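Local coordinates for periplasmic cell division protein (SufI) (Aquifex aeolicus, PDB 6SYY) that is a multicopper oxidase that binds four copper ions and probably couples the oxidation of its substrates to the reduction of oxygen, at residues A[123-128]-A[497-502]; A[153-158]-A[175-180]; A[260-265]-A[292-297]; A[277-282]-A[476-481]; A[386-391]-A[490-495]. All coordinates share one frame; numbering follows the deposited sequence.

Contact 1: A[123-128]-A[497-502]; sequences RAPWKS and HPYNEH
Pro125 lays its CG over one face of the Tyr499 ring, 3.7 Å from the centroid and 20° off the normal. This CH-pi contact joins loops of the first and the last cupredoxin-like domains of a multicopper oxidase. The pyrrolidine sits toward the rim of the ring, its CD 3.4 Å from Tyr499 CZ, and the two side chains cross at about a right angle. Pro498 CD covers the opposite face, over its centre, which leaves the aromatic ring between two prolines. With CG beside its own backbone N (chi1 -47°), the tyrosine reaches across until its OH rests 3.2 Å from Ala124 CA. Arg123 O is near that hydroxyl too, but at an angle unsuited to a hydrogen bond. Replacing Tyr499 with an alanine would probably leave Pro125 without its flat support and open a gap beside the Arg123-Ala124 backbone. Farther along, Lys127 NZ and Glu501 OE1 form a long salt bridge of 3.8 Å, and Glu501 is poorly ordered. Trp126 NE1 comes within 3.9 Å of His502 O without bonding to it. Its indole is about 7 Å from the side chain of the copper ligand His456. In the second shell Gln503 ties both loops together, OE1 to Trp126 N and NE2 to Glu501 O, while Tyr505 OH bonds to Ala124 O and Gln459 takes up Arg123 NE. The backbone of Tyr499 is held within its own loop: its N donates to His497 ND1, 3.1 Å away and near the imidazole plane, and NE2 of that ring bonds to Asn526 O.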
# COMPACT_ATOMS: atom_id res chain seq x y z
N ARG A 123 -8.27 9.50 4.57
CA ARG A 123 -8.67 10.40 5.65
C ARG A 123 -10.15 10.15 5.92
O ARG A 123 -11.00 10.53 5.11
CB ARG A 123 -8.41 11.86 5.28
CG ARG A 123 -6.96 12.20 5.05
CD ARG A 123 -6.82 13.52 4.32
NE ARG A 123 -5.42 13.86 4.11
CZ ARG A 123 -4.75 14.75 4.83
NH1 ARG A 123 -5.37 15.41 5.81
NH2 ARG A 123 -3.47 14.99 4.58
N ALA A 124 -10.45 9.48 7.03
CA ALA A 124 -11.80 9.07 7.35
C ALA A 124 -12.05 9.24 8.84
O ALA A 124 -11.10 9.23 9.63
CB ALA A 124 -12.04 7.61 6.96
N PRO A 125 -13.30 9.42 9.25
CA PRO A 125 -13.62 9.25 10.67
C PRO A 125 -13.26 7.84 11.08
O PRO A 125 -13.48 6.88 10.33
CB PRO A 125 -15.14 9.51 10.73
CG PRO A 125 -15.47 10.24 9.47
CD PRO A 125 -14.50 9.73 8.44
N TRP A 126 -12.67 7.71 12.27
CA TRP A 126 -11.98 6.46 12.59
C TRP A 126 -12.92 5.28 12.75
O TRP A 126 -12.51 4.14 12.56
CB TRP A 126 -11.11 6.65 13.83
CG TRP A 126 -11.85 6.66 15.11
CD1 TRP A 126 -12.65 7.65 15.60
CD2 TRP A 126 -11.85 5.63 16.10
NE1 TRP A 126 -13.15 7.30 16.83
CE2 TRP A 126 -12.67 6.06 17.16
CE3 TRP A 126 -11.23 4.38 16.19
CZ2 TRP A 126 -12.88 5.28 18.30
CZ3 TRP A 126 -11.44 3.61 17.32
CH2 TRP A 126 -12.26 4.07 18.36
N LYS A 127 -14.19 5.53 13.09
CA LYS A 127 -15.16 4.44 13.09
C LYS A 127 -15.52 4.00 11.68
O LYS A 127 -16.18 2.97 11.52
CB LYS A 127 -16.40 4.86 13.87
CG LYS A 127 -16.07 5.31 15.28
CD LYS A 127 -17.25 5.90 16.02
CE LYS A 127 -16.83 6.30 17.44
NZ LYS A 127 -17.95 6.90 18.21
N SER A 128 -15.09 4.74 10.66
CA SER A 128 -15.24 4.35 9.26
C SER A 128 -13.92 3.93 8.65
O SER A 128 -13.86 3.67 7.44
CB SER A 128 -15.85 5.49 8.44
OG SER A 128 -17.13 5.85 8.93
N HIS A 497 -8.45 17.77 10.70
CA HIS A 497 -9.54 16.92 10.26
C HIS A 497 -10.87 17.65 10.38
O HIS A 497 -11.04 18.49 11.28
CB HIS A 497 -9.60 15.60 11.06
CG HIS A 497 -9.99 15.78 12.49
ND1 HIS A 497 -11.29 15.94 12.90
CD2 HIS A 497 -9.24 15.82 13.62
CE1 HIS A 497 -11.34 16.06 14.21
NE2 HIS A 497 -10.10 16.00 14.68
N PRO A 498 -11.83 17.36 9.50
CA PRO A 498 -13.08 18.12 9.49
C PRO A 498 -14.21 17.50 10.30
O PRO A 498 -15.39 17.78 10.03
CB PRO A 498 -13.44 18.13 8.00
CG PRO A 498 -12.95 16.80 7.52
CD PRO A 498 -11.69 16.50 8.31
N TYR A 499 -13.89 16.67 11.28
CA TYR A 499 -14.90 15.92 12.02
C TYR A 499 -15.18 16.60 13.36
O TYR A 499 -14.34 17.33 13.89
CB TYR A 499 -14.43 14.48 12.23
CG TYR A 499 -13.90 13.85 10.96
CD1 TYR A 499 -14.64 13.89 9.78
CD2 TYR A 499 -12.65 13.25 10.93
CE1 TYR A 499 -14.16 13.33 8.61
CE2 TYR A 499 -12.16 12.69 9.76
CZ TYR A 499 -12.91 12.73 8.60
OH TYR A 499 -12.42 12.17 7.44
N ASN A 500 -16.38 16.36 13.89
CA ASN A 500 -16.82 16.99 15.14
C ASN A 500 -16.56 16.12 16.37
O ASN A 500 -17.13 16.41 17.43
CB ASN A 500 -18.31 17.36 15.05
CG ASN A 500 -19.23 16.16 14.82
OD1 ASN A 500 -18.83 15.01 14.96
ND2 ASN A 500 -20.48 16.45 14.47
N GLU A 501 -15.74 15.09 16.25
CA GLU A 501 -15.39 14.22 17.37
C GLU A 501 -13.89 13.94 17.33
O GLU A 501 -13.26 14.00 16.28
CB GLU A 501 -16.15 12.88 17.33
CG GLU A 501 -17.58 12.94 17.80
CD GLU A 501 -18.17 11.56 17.97
OE1 GLU A 501 -17.68 10.62 17.30
OE2 GLU A 501 -19.12 11.41 18.77
N HIS A 502 -13.34 13.61 18.50
CA HIS A 502 -11.95 13.19 18.55
C HIS A 502 -11.75 11.91 17.75
O HIS A 502 -12.70 11.15 17.50
CB HIS A 502 -11.50 12.99 20.00
CG HIS A 502 -12.15 11.83 20.68
ND1 HIS A 502 -13.34 11.94 21.35
CD2 HIS A 502 -11.77 10.54 20.79
CE1 HIS A 502 -13.67 10.76 21.85
NE2 HIS A 502 -12.73 9.89 21.53

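Contact 2: A[153-158]-A[175-180]; sequences SGTYFY and AGMIII
Residues 154-158 and 176-180 pair as antiparallel strands, Tyr156 against Ile178 and Tyr158 against Gly176, deep inside the first domain. Three hydrogen-bonded pairs give six backbone bonds. The shortest runs from Tyr156 N to Ile178 O, 2.6 Å and nearly straight at 172°. Tyr158 CG takes the cramped place between backbone N and carbonyl carbon (chi1 65°), which turns its ring back across the partner strand. One face then lies on Gly176 CA, 3.7 Å from the centroid, while the ring edge meets Ile178 CG1 and Met177 O. A CB on Gly176 would run into this ring. A leucine in place of Tyr158 would probably uncover Gly176 CA and leave Pro93 O without the phenol hydroxyl that bonds to it. These are inner strands of a mixed five-stranded sheet of the cupredoxin fold, with strand 94-98 beyond 176-181 and strand 117-120 beyond 154-160. On the tyrosine side, Ile180 CD1 lies over a face of the Tyr156 ring in a CH-pi contact, 3.6 Å from CE2. On the other side, Thr155 CG2 packs 3.6 Å from Met177 CE at the bent end of the methionine. Phe157 sends CD1 to within 3.2 Å of Gly176 O, which lies in the plane of its ring, and its own backbone N, buried here, has no partner. That phenyl group also meets the ring of the copper ligand His159, and comes about 4 Å from the bound copper ion.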
# COMPACT_ATOMS: atom_id res chain seq x y z
N SER A 153 -6.38 12.27 -5.75
CA SER A 153 -6.37 11.15 -6.68
C SER A 153 -5.06 10.38 -6.55
O SER A 153 -4.00 10.96 -6.30
CB SER A 153 -6.53 11.64 -8.11
OG SER A 153 -5.44 12.45 -8.51
N GLY A 154 -5.14 9.07 -6.71
CA GLY A 154 -3.97 8.23 -6.59
C GLY A 154 -4.37 6.79 -6.35
O GLY A 154 -5.52 6.40 -6.53
N THR A 155 -3.37 6.01 -5.93
CA THR A 155 -3.53 4.57 -5.73
C THR A 155 -3.60 4.27 -4.24
O THR A 155 -2.65 4.52 -3.50
CB THR A 155 -2.36 3.81 -6.37
OG1 THR A 155 -2.29 4.12 -7.76
CG2 THR A 155 -2.56 2.31 -6.18
N TYR A 156 -4.73 3.71 -3.82
CA TYR A 156 -4.95 3.36 -2.43
C TYR A 156 -5.15 1.85 -2.33
O TYR A 156 -4.99 1.12 -3.31
CB TYR A 156 -6.12 4.19 -1.86
CG TYR A 156 -5.81 5.68 -1.88
CD1 TYR A 156 -5.34 6.32 -0.74
CD2 TYR A 156 -5.97 6.43 -3.04
CE1 TYR A 156 -5.05 7.68 -0.76
CE2 TYR A 156 -5.68 7.79 -3.07
CZ TYR A 156 -5.22 8.41 -1.93
OH TYR A 156 -4.93 9.75 -1.95
N PHE A 157 -5.51 1.38 -1.14
CA PHE A 157 -5.23 0.00 -0.75
C PHE A 157 -6.26 -0.40 0.29
O PHE A 157 -6.40 0.28 1.31
CB PHE A 157 -3.79 -0.07 -0.20
CG PHE A 157 -3.29 -1.45 0.12
CD1 PHE A 157 -3.91 -2.59 -0.37
CD2 PHE A 157 -2.17 -1.60 0.94
CE1 PHE A 157 -3.42 -3.85 -0.06
CE2 PHE A 157 -1.68 -2.86 1.26
CZ PHE A 157 -2.30 -3.99 0.76
N TYR A 158 -7.01 -1.47 0.04
CA TYR A 158 -7.92 -2.00 1.05
C TYR A 158 -7.53 -3.42 1.40
O TYR A 158 -7.23 -4.23 0.52
CB TYR A 158 -9.39 -1.92 0.60
CG TYR A 158 -9.83 -2.76 -0.58
CD1 TYR A 158 -10.44 -3.99 -0.39
CD2 TYR A 158 -9.69 -2.30 -1.88
CE1 TYR A 158 -10.89 -4.75 -1.47
CE2 TYR A 158 -10.13 -3.05 -2.96
CZ TYR A 158 -10.72 -4.27 -2.75
OH TYR A 158 -11.16 -5.03 -3.81
N ALA A 175 -6.90 -8.55 -0.27
CA ALA A 175 -6.11 -7.39 -0.66
C ALA A 175 -6.65 -6.87 -1.98
O ALA A 175 -6.92 -7.65 -2.90
CB ALA A 175 -4.61 -7.72 -0.79
N GLY A 176 -6.79 -5.55 -2.07
CA GLY A 176 -7.28 -4.94 -3.29
C GLY A 176 -6.79 -3.51 -3.40
O GLY A 176 -6.38 -2.89 -2.42
N MET A 177 -6.85 -3.01 -4.63
CA MET A 177 -6.42 -1.66 -4.96
C MET A 177 -7.62 -0.73 -5.10
O MET A 177 -8.69 -1.15 -5.56
CB MET A 177 -5.60 -1.65 -6.26
CG MET A 177 -5.26 -0.27 -6.79
SD MET A 177 -4.26 -0.28 -8.29
CE MET A 177 -2.71 -0.94 -7.67
N ILE A 178 -7.44 0.52 -4.68
CA ILE A 178 -8.40 1.60 -4.87
C ILE A 178 -7.75 2.66 -5.74
O ILE A 178 -6.57 3.00 -5.55
CB ILE A 178 -8.83 2.20 -3.51
CG1 ILE A 178 -9.56 1.16 -2.66
CG2 ILE A 178 -9.69 3.44 -3.71
CD1 ILE A 178 -9.85 1.62 -1.25
N ILE A 179 -8.50 3.18 -6.71
CA ILE A 179 -8.06 4.30 -7.53
C ILE A 179 -9.03 5.45 -7.32
O ILE A 179 -10.21 5.36 -7.70
CB ILE A 179 -7.97 3.95 -9.02
CG1 ILE A 179 -6.80 3.00 -9.27
CG2 ILE A 179 -7.79 5.21 -9.84
CD1 ILE A 179 -6.69 2.57 -10.72
N ILE A 180 -8.54 6.54 -6.73
CA ILE A 180 -9.31 7.77 -6.58
C ILE A 180 -8.99 8.68 -7.76
O ILE A 180 -7.85 8.74 -8.23
CB ILE A 180 -8.99 8.46 -5.24
CG1 ILE A 180 -9.45 7.59 -4.07
CG2 ILE A 180 -9.67 9.82 -5.16
CD1 ILE A 180 -9.20 8.23 -2.72

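Contact 3: A[260-265]-A[292-297]; sequences PYRLAL and EILVAP
Arg262 NH1 donates to Glu292 OE1 at 2.6 Å, a salt bridge on the Leu294 face of two antiparallel strands. The oxygen lies in the guanidinium plane, while the carboxylate plane is turned 61° from it. Every nitrogen of the guanidinium has an acceptor: NH2 reaches His323 O and NE makes a weak bond to Pro322 O. Leu294 CD1 sits over one face, 3.9 Å from Arg262 NH2. The second carboxylate oxygen, Glu292 OE2, pairs with Arg271. Between the strands the backbone is satisfied in pairs. Tyr261 N and Val295 O lie 2.9 Å apart, with a return bond from Val295 N to Tyr261 O. Leu263 N meets Ile293 O at 2.8 Å, and Ile293 N returns to Leu263 O. Val295 O accepts a second bond, from Asn254 ND2. Arg262 N bonds to Asn320 OD1 of strand 315-321. Apolar side chains fill the other face, Leu263 CD1 lying 3.9 Å from Val295 CG1, and the Tyr261 hydroxyl finds Ser256. This pairing belongs to the middle cupredoxin-like domain, and Pro297 at its end comes about 4 Å from the copper ligand His510. Held between two arginines, Glu292 is likely to stay ionised, and the pairing probably limits the rotation of the Arg262 guanidinium.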
# COMPACT_ATOMS: atom_id res chain seq x y z
N PRO A 260 10.41 -6.01 0.96
CA PRO A 260 10.52 -4.82 0.11
C PRO A 260 11.17 -5.16 -1.22
O PRO A 260 11.90 -6.14 -1.36
CB PRO A 260 11.42 -3.89 0.94
CG PRO A 260 12.35 -4.84 1.63
CD PRO A 260 11.53 -6.10 1.91
N TYR A 261 10.90 -4.31 -2.21
CA TYR A 261 11.43 -4.50 -3.55
C TYR A 261 12.25 -3.29 -3.97
O TYR A 261 11.91 -2.15 -3.64
CB TYR A 261 10.31 -4.72 -4.57
CG TYR A 261 9.46 -5.92 -4.25
CD1 TYR A 261 8.37 -5.81 -3.38
CD2 TYR A 261 9.74 -7.16 -4.78
CE1 TYR A 261 7.59 -6.89 -3.07
CE2 TYR A 261 8.97 -8.26 -4.48
CZ TYR A 261 7.90 -8.12 -3.62
OH TYR A 261 7.12 -9.21 -3.31
N ARG A 262 13.32 -3.55 -4.70
CA ARG A 262 14.11 -2.52 -5.38
C ARG A 262 13.97 -2.81 -6.87
O ARG A 262 14.63 -3.71 -7.39
CB ARG A 262 15.56 -2.53 -4.91
CG ARG A 262 16.40 -1.38 -5.44
CD ARG A 262 17.83 -1.39 -4.89
NE ARG A 262 17.89 -1.12 -3.45
CZ ARG A 262 17.93 0.09 -2.91
NH1 ARG A 262 17.90 1.17 -3.68
NH2 ARG A 262 17.99 0.23 -1.59
N LEU A 263 13.09 -2.07 -7.55
CA LEU A 263 12.65 -2.41 -8.89
C LEU A 263 13.37 -1.58 -9.94
O LEU A 263 13.45 -0.35 -9.81
CB LEU A 263 11.14 -2.21 -9.03
CG LEU A 263 10.29 -2.96 -8.01
CD1 LEU A 263 8.85 -2.57 -8.19
CD2 LEU A 263 10.48 -4.46 -8.15
N ALA A 264 13.85 -2.24 -10.99
CA ALA A 264 14.42 -1.57 -12.16
C ALA A 264 13.85 -2.21 -13.42
O ALA A 264 13.27 -3.29 -13.38
CB ALA A 264 15.96 -1.65 -12.17
N LEU A 265 14.03 -1.51 -14.54
CA LEU A 265 13.61 -2.00 -15.85
C LEU A 265 14.86 -2.23 -16.69
O LEU A 265 15.56 -1.29 -17.05
CB LEU A 265 12.67 -1.00 -16.53
CG LEU A 265 11.29 -0.92 -15.88
CD1 LEU A 265 10.51 0.29 -16.38
CD2 LEU A 265 10.52 -2.20 -16.13
N GLU A 292 15.48 3.37 -10.76
CA GLU A 292 15.06 2.34 -9.81
C GLU A 292 14.18 2.98 -8.76
O GLU A 292 14.23 4.19 -8.51
CB GLU A 292 16.26 1.65 -9.15
CG GLU A 292 17.14 2.56 -8.32
CD GLU A 292 18.05 1.79 -7.39
OE1 GLU A 292 17.72 1.69 -6.20
OE2 GLU A 292 19.09 1.29 -7.86
N ILE A 293 13.35 2.15 -8.13
CA ILE A 293 12.48 2.57 -7.03
C ILE A 293 12.48 1.50 -5.96
O ILE A 293 12.46 0.30 -6.25
CB ILE A 293 11.05 2.87 -7.50
CG1 ILE A 293 10.47 1.68 -8.27
CG2 ILE A 293 11.00 4.14 -8.34
CD1 ILE A 293 8.98 1.79 -8.50
N LEU A 294 12.49 1.94 -4.71
CA LEU A 294 12.39 1.08 -3.54
C LEU A 294 10.97 1.20 -3.01
O LEU A 294 10.50 2.31 -2.73
CB LEU A 294 13.41 1.48 -2.48
CG LEU A 294 13.64 0.59 -1.26
CD1 LEU A 294 14.19 -0.76 -1.69
CD2 LEU A 294 14.60 1.28 -0.30
N VAL A 295 10.28 0.07 -2.88
CA VAL A 295 8.89 0.06 -2.46
C VAL A 295 8.70 -1.00 -1.38
O VAL A 295 8.95 -2.19 -1.61
CB VAL A 295 7.93 -0.16 -3.64
CG1 VAL A 295 8.45 -1.24 -4.57
CG2 VAL A 295 6.52 -0.47 -3.14
N ALA A 296 8.29 -0.57 -0.21
CA ALA A 296 8.07 -1.43 0.93
C ALA A 296 6.60 -1.82 1.02
O ALA A 296 5.74 -1.22 0.36
CB ALA A 296 8.50 -0.72 2.22
N PRO A 297 6.27 -2.85 1.80
CA PRO A 297 4.86 -3.17 2.04
C PRO A 297 4.09 -1.95 2.54
O PRO A 297 4.53 -1.24 3.45
CB PRO A 297 4.93 -4.26 3.11
CG PRO A 297 6.23 -4.92 2.87
CD PRO A 297 7.17 -3.87 2.36

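Contact 4: A[277-282]-A[476-481]; sequences IGVEGG and GWKDTV
Glu280 crosses from the middle domain to residues 478-480 of the last one. Its CB starts 3.2 Å from Asp479 OD2, and its CG passes 3.7 Å from Asp479 OD1. At CG the chain bends (chi2 89°), bringing the carboxylate round to the backbone and to Lys478. Glu280 OE1 takes two peptide N-H groups on its anti side: Asp479 N at 3.1 Å, close to the carboxylate plane, and Thr480 N at 3.3 Å, farther from it. OE2 turns its syn lone pair to Lys478 NZ, a short salt bridge of 2.5 Å. That ammonium has further partners in Glu299 and Thr473 O. Glu280 stands in the type I turn Val279-Gly282, the tip of a beta hairpin between strands 270-279 and 282-290, just past a classic beta bulge where Ile277 and Gly278 both face Asp302. The same turn offers Gly281 N to Trp477 O at 2.7 Å, where a CB on the glycine would strike that oxygen. Val279 CB lies across the lysine chain, 3.7 Å from Lys478 CD. A water accepts from Trp477 N, 2.9 Å away, and gives a weak bond to Gly282 O. Asp479 is a second-shell residue of the copper cluster: OD1 bonds to His120 NE2 as well as to Thr480 OG1, OD2 pairs with Arg300, and its backbone O meets His454 ND1.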
# COMPACT_ATOMS: atom_id res chain seq x y z
N ILE A 277 5.63 9.40 -10.68
CA ILE A 277 4.66 10.48 -10.75
C ILE A 277 3.76 10.55 -9.53
O ILE A 277 3.15 11.61 -9.30
CB ILE A 277 3.81 10.38 -12.03
CG1 ILE A 277 3.02 9.07 -12.06
CG2 ILE A 277 4.69 10.55 -13.27
CD1 ILE A 277 1.82 9.11 -13.00
N GLY A 278 3.67 9.50 -8.72
CA GLY A 278 2.79 9.54 -7.57
C GLY A 278 3.24 8.58 -6.49
O GLY A 278 3.97 7.62 -6.75
N VAL A 279 2.80 8.87 -5.27
CA VAL A 279 3.04 8.00 -4.12
C VAL A 279 1.70 7.73 -3.44
O VAL A 279 0.64 7.98 -4.02
CB VAL A 279 4.07 8.62 -3.16
CG1 VAL A 279 5.45 8.63 -3.80
CG2 VAL A 279 3.65 10.02 -2.78
N GLU A 280 1.74 7.24 -2.20
CA GLU A 280 0.52 6.80 -1.53
C GLU A 280 -0.52 7.92 -1.47
O GLU A 280 -1.72 7.67 -1.65
CB GLU A 280 0.83 6.30 -0.12
CG GLU A 280 1.87 5.21 -0.06
CD GLU A 280 3.27 5.77 0.04
OE1 GLU A 280 3.57 6.41 1.07
OE2 GLU A 280 4.06 5.58 -0.90
N GLY A 281 -0.08 9.15 -1.21
CA GLY A 281 -0.99 10.26 -1.07
C GLY A 281 -1.23 11.04 -2.35
O GLY A 281 -1.63 12.20 -2.31
N GLY A 282 -0.98 10.42 -3.50
CA GLY A 282 -1.33 11.01 -4.77
C GLY A 282 -0.14 11.48 -5.57
O GLY A 282 1.00 11.05 -5.38
N GLY A 476 6.42 13.96 -1.99
CA GLY A 476 4.97 14.07 -2.02
C GLY A 476 4.32 13.72 -0.69
O GLY A 476 4.95 13.72 0.38
N TRP A 477 3.02 13.45 -0.77
CA TRP A 477 2.22 13.07 0.39
C TRP A 477 2.34 11.56 0.57
O TRP A 477 1.88 10.79 -0.27
CB TRP A 477 0.76 13.47 0.19
CG TRP A 477 0.50 14.96 0.25
CD1 TRP A 477 0.21 15.79 -0.80
CD2 TRP A 477 0.49 15.79 1.42
NE1 TRP A 477 0.02 17.07 -0.36
CE2 TRP A 477 0.19 17.10 1.00
CE3 TRP A 477 0.70 15.54 2.78
CZ2 TRP A 477 0.10 18.17 1.90
CZ3 TRP A 477 0.61 16.61 3.67
CH2 TRP A 477 0.32 17.90 3.23
N LYS A 478 2.96 11.14 1.67
CA LYS A 478 3.17 9.74 1.97
C LYS A 478 2.28 9.30 3.11
O LYS A 478 1.78 10.12 3.88
CB LYS A 478 4.64 9.49 2.33
CG LYS A 478 5.63 9.91 1.25
CD LYS A 478 5.74 8.85 0.17
CE LYS A 478 6.42 7.60 0.71
NZ LYS A 478 6.35 6.48 -0.26
N ASP A 479 2.06 7.98 3.23
CA ASP A 479 1.51 7.41 4.46
C ASP A 479 2.31 6.23 4.99
O ASP A 479 1.98 5.71 6.06
CB ASP A 479 0.03 7.02 4.29
CG ASP A 479 -0.19 5.91 3.27
OD1 ASP A 479 0.48 4.86 3.33
OD2 ASP A 479 -1.09 6.09 2.42
N THR A 480 3.37 5.79 4.29
CA THR A 480 4.25 4.72 4.75
C THR A 480 5.68 5.09 4.39
O THR A 480 6.00 5.24 3.20
CB THR A 480 3.87 3.38 4.11
OG1 THR A 480 2.48 3.10 4.33
CG2 THR A 480 4.72 2.26 4.69
N VAL A 481 6.56 5.22 5.39
CA VAL A 481 7.94 5.63 5.16
C VAL A 481 8.88 4.50 5.58
O VAL A 481 8.72 3.93 6.67
CB VAL A 481 8.29 6.94 5.88
CG1 VAL A 481 8.06 6.83 7.38
CG2 VAL A 481 9.74 7.36 5.57
O HOH W 1 2.22 13.02 -3.57

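Contact 5: A[386-391]-A[490-495]; sequences TPINTD and RIAVDM
In the last cupredoxin-like domain, the loop that precedes strand 394-402 crosses strand 488-495 and sets the side chains of Ile388 and Thr390 on Ala492. No hydrogen bond links the two segments, so the contact rests on methyl groups. Ile388 does most of the touching through CD1, which lies 3.3 Å from Ala492 O and 4.0 Å from Ala492 CB. The same methyl reaches toward the next residues of the strand, 3.9 Å from Asp494 N and 4.4 Å from Asp494 CB. The Ile388 side chain is fully stretched: CG1 stands anti to the carbonyl carbon (chi1 -61°) and CD1 continues straight on (chi2 175°), giving it the length to meet the strand backbone. Thr390 meets the alanine methyl from a different direction, its CG2 3.9 Å from Ala492 CB. The small alanine thus has a methyl group from each of the two loop residues on it. Between them Asn389 takes no part in the contact and closes an Asx turn, OD1 accepting from Asp391 N at 3.2 Å, with the donor well above the amide plane. Gln461 of the neighbouring strand holds the loop by its side chain, OE1 to Ile388 N and NE2 to Thr386 O, and also shares backbone bonding with Ala492. Val438 and Trp477 add to the surroundings of Ile388. Along the strand the CB atoms of Ala492 and Asp494 point to the loop, whereas that of Val493 points away, its side chain packing on Phe458 and Phe460. This is the alternation of a beta-sandwich sheet, with a connecting loop lying over one of its faces.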
# COMPACT_ATOMS: atom_id res chain seq x y z
N THR A 386 1.50 21.10 -1.51
CA THR A 386 1.82 22.23 -0.65
C THR A 386 2.74 21.77 0.48
O THR A 386 2.36 20.86 1.23
CB THR A 386 0.55 22.85 -0.08
OG1 THR A 386 -0.36 23.12 -1.15
CG2 THR A 386 0.88 24.14 0.64
N PRO A 387 3.93 22.35 0.64
CA PRO A 387 4.79 21.96 1.76
C PRO A 387 4.16 22.35 3.08
O PRO A 387 3.51 23.38 3.20
CB PRO A 387 6.09 22.73 1.50
CG PRO A 387 6.03 23.12 0.05
CD PRO A 387 4.58 23.33 -0.24
N ILE A 388 4.36 21.50 4.09
CA ILE A 388 3.84 21.76 5.42
C ILE A 388 4.74 22.78 6.11
O ILE A 388 5.97 22.65 6.10
CB ILE A 388 3.75 20.46 6.24
CG1 ILE A 388 2.80 19.48 5.56
CG2 ILE A 388 3.31 20.76 7.66
CD1 ILE A 388 2.74 18.13 6.22
N ASN A 389 4.13 23.82 6.68
CA ASN A 389 4.88 24.80 7.46
C ASN A 389 5.20 24.17 8.81
O ASN A 389 4.30 23.91 9.61
CB ASN A 389 4.09 26.09 7.62
CG ASN A 389 4.85 27.14 8.39
OD1 ASN A 389 6.04 27.00 8.66
ND2 ASN A 389 4.16 28.22 8.75
N THR A 390 6.49 23.94 9.07
CA THR A 390 6.93 23.21 10.25
C THR A 390 7.42 24.12 11.36
O THR A 390 7.88 23.62 12.39
CB THR A 390 8.03 22.22 9.88
OG1 THR A 390 9.11 22.92 9.23
CG2 THR A 390 7.50 21.15 8.93
N ASP A 391 7.36 25.44 11.18
CA ASP A 391 7.81 26.36 12.22
C ASP A 391 6.92 26.22 13.45
O ASP A 391 5.69 26.21 13.35
CB ASP A 391 7.78 27.80 11.70
CG ASP A 391 8.54 27.96 10.40
OD1 ASP A 391 9.19 26.99 9.96
OD2 ASP A 391 8.47 29.06 9.82
N ARG A 490 12.67 11.91 9.72
CA ARG A 490 11.79 12.96 10.22
C ARG A 490 10.70 13.24 9.20
O ARG A 490 10.99 13.51 8.03
CB ARG A 490 12.58 14.24 10.53
CG ARG A 490 13.48 14.14 11.76
CD ARG A 490 14.46 15.31 11.88
NE ARG A 490 13.81 16.58 12.17
CZ ARG A 490 13.76 17.61 11.33
NH1 ARG A 490 14.34 17.54 10.14
NH2 ARG A 490 13.14 18.73 11.69
N ILE A 491 9.44 13.16 9.64
CA ILE A 491 8.29 13.44 8.78
C ILE A 491 7.47 14.54 9.43
O ILE A 491 7.56 14.81 10.63
CB ILE A 491 7.42 12.19 8.54
CG1 ILE A 491 6.79 11.70 9.85
CG2 ILE A 491 8.24 11.08 7.89
CD1 ILE A 491 5.86 10.53 9.66
N ALA A 492 6.65 15.19 8.61
CA ALA A 492 5.78 16.28 9.05
C ALA A 492 4.33 15.90 8.78
O ALA A 492 3.99 15.50 7.67
CB ALA A 492 6.12 17.59 8.33
N VAL A 493 3.48 16.05 9.80
CA VAL A 493 2.07 15.70 9.71
C VAL A 493 1.24 16.92 10.09
O VAL A 493 1.39 17.46 11.19
CB VAL A 493 1.70 14.51 10.61
CG1 VAL A 493 0.43 13.84 10.11
CG2 VAL A 493 2.85 13.52 10.69
N ASP A 494 0.37 17.35 9.18
CA ASP A 494 -0.64 18.36 9.49
C ASP A 494 -1.89 17.61 9.93
O ASP A 494 -2.64 17.09 9.10
CB ASP A 494 -0.91 19.27 8.30
CG ASP A 494 -1.96 20.33 8.59
OD1 ASP A 494 -2.47 20.39 9.73
OD2 ASP A 494 -2.29 21.11 7.67
N MET A 495 -2.13 17.57 11.23
CA MET A 495 -3.22 16.77 11.79
C MET A 495 -4.50 17.60 11.90
O MET A 495 -5.03 17.86 12.98
CB MET A 495 -2.81 16.18 13.13
CG MET A 495 -1.64 15.21 13.03
SD MET A 495 -1.30 14.30 14.55
CE MET A 495 -0.05 13.16 13.98

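How the contacts relate
Contacts 2 to 5 all fall within the chain loop closed by contact 1, which joins the first domain to the last. Contact 2 closes first; contact 3 then crosses contact 4 in sequence, and contact 4 crosses contact 5. Contact 4 is the meeting point: its centre lies about 12 Å from that of contact 2, where Tyr156 packs on Glu280, and about 14 Å from those of contacts 3 and 5, through Pro297 on Thr480 and Ile388 on Trp477. Strand 261-267 of contact 3 neighbours strand 270-279 of contact 4 in one sheet. The centres of contacts 1 and 3 are about 33 Å apart. The three cupredoxin-like domains are thus joined round the copper cluster, whose histidines come from the first and last.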